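Local coordinates for ABC transporter substrate binding protein (Ribose) (Agrobacterium vitis S4, PDB 4WT7) that probably binds a sugar or sugar alcohol for an ABC transporter, and holds d-allitol in the cleft between its two lobes, at residues K308-V311 with N312-T315. Numbering follows the deposited sequence.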
# COMPACT_ATOMS: atom_id res chain seq x y z
N LYS A 308 -16.85 3.38 -10.26
CA LYS A 308 -17.17 3.22 -11.67
C LYS A 308 -17.51 4.57 -12.33
O LYS A 308 -17.24 4.75 -13.50
CB LYS A 308 -18.27 2.17 -11.89
CG LYS A 308 -17.86 0.79 -11.42
CD LYS A 308 -18.72 -0.26 -12.08
CE LYS A 308 -18.11 -1.61 -11.98
NZ LYS A 308 -16.89 -1.72 -12.81
N GLN A 309 -18.04 5.53 -11.58
CA GLN A 309 -18.26 6.87 -12.11
C GLN A 309 -17.00 7.76 -12.16
O GLN A 309 -16.83 8.53 -13.10
CB GLN A 309 -19.33 7.61 -11.29
CG GLN A 309 -20.73 7.06 -11.46
CD GLN A 309 -20.86 5.58 -11.07
OE1 GLN A 309 -20.38 5.15 -10.00
NE2 GLN A 309 -21.51 4.80 -11.94
N THR A 310 -16.14 7.69 -11.15
CA THR A 310 -15.04 8.62 -11.08
C THR A 310 -13.73 8.14 -11.69
O THR A 310 -12.80 8.91 -11.77
CB THR A 310 -14.75 9.00 -9.62
OG1 THR A 310 -14.41 7.81 -8.89
CG2 THR A 310 -15.98 9.67 -9.00
N VAL A 311 -13.64 6.89 -12.13
CA VAL A 311 -12.35 6.36 -12.54
C VAL A 311 -11.74 7.16 -13.69
O VAL A 311 -10.55 7.43 -13.67
CB VAL A 311 -12.41 4.84 -12.85
CG1 VAL A 311 -13.43 4.54 -13.96
CG2 VAL A 311 -11.02 4.35 -13.23
N ASN A 312 -12.53 7.56 -14.68
CA ASN A 312 -11.98 8.40 -15.74
C ASN A 312 -11.28 9.64 -15.20
O ASN A 312 -10.14 9.89 -15.53
CB ASN A 312 -13.09 8.82 -16.72
CG ASN A 312 -12.55 9.65 -17.88
OD1 ASN A 312 -11.75 9.17 -18.65
ND2 ASN A 312 -13.00 10.89 -17.99
N GLU A 313 -11.95 10.44 -14.39
CA GLU A 313 -11.30 11.66 -13.94
C GLU A 313 -10.15 11.36 -12.99
O GLU A 313 -9.19 12.11 -12.95
CB GLU A 313 -12.29 12.65 -13.34
CG GLU A 313 -13.14 12.10 -12.22
CD GLU A 313 -13.98 13.18 -11.53
OE1 GLU A 313 -13.43 14.29 -11.29
OE2 GLU A 313 -15.18 12.91 -11.26
N VAL A 314 -10.23 10.25 -12.25
CA VAL A 314 -9.09 9.80 -11.47
C VAL A 314 -7.95 9.34 -12.37
O VAL A 314 -6.82 9.78 -12.22
CB VAL A 314 -9.48 8.68 -10.49
CG1 VAL A 314 -8.28 8.26 -9.65
CG2 VAL A 314 -10.60 9.16 -9.59
N THR A 315 -8.24 8.50 -13.36
CA THR A 315 -7.19 7.96 -14.23
C THR A 315 -6.47 9.07 -14.97
O THR A 315 -5.26 8.99 -15.22
CB THR A 315 -7.75 6.94 -15.26
OG1 THR A 315 -8.12 5.73 -14.59
CG2 THR A 315 -6.70 6.60 -16.31
O HOH W 1 -15.44 6.79 -15.03
O HOH W 2 -14.93 10.18 -14.43
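Val314 N bonds to Thr310 O at 2.9 Å and Thr315 N to Val311 O at 2.6 Å, two nearly straight i to i+4 bonds that start helix 311-318. For the two preceding amides a water stands in the i to i+4 link, accepting from Asn312 N (3.0 Å) and donating to Lys308 O; a second joins Glu313 N to Gln309 O. Thr310 suits the helix entry because OG1 (chi1 60°) bonds back to Asn307 N and Leu305 O, tying the turn to the preceding strand. Thr310 CG2 lies loosely 4.0 Å from Glu313 OE2. With chi1 at 54°, Glu313 brings CG to 3.2 Å from Thr310 O, then runs on extended. Val314 CG2, beside its own backbone N, closely approaches Thr310 O (3.1 Å), as that N bonds to the same oxygen. Val311 and Thr315 run side by side, Val311 CG2 3.5 Å from Thr315 OG1. Asn312 is exposed and hydrogen-bonds through OD1 to Arg316 NE, one turn on, so a polar residue suits the place. The buried valines suit the inner face: Val314 packs on Leu304 and Ala306 of strand 304-307, Val311 on Ala306 and on Val260 of helix 254-260, seating this C-terminal helix against the mixed-sheet lobe.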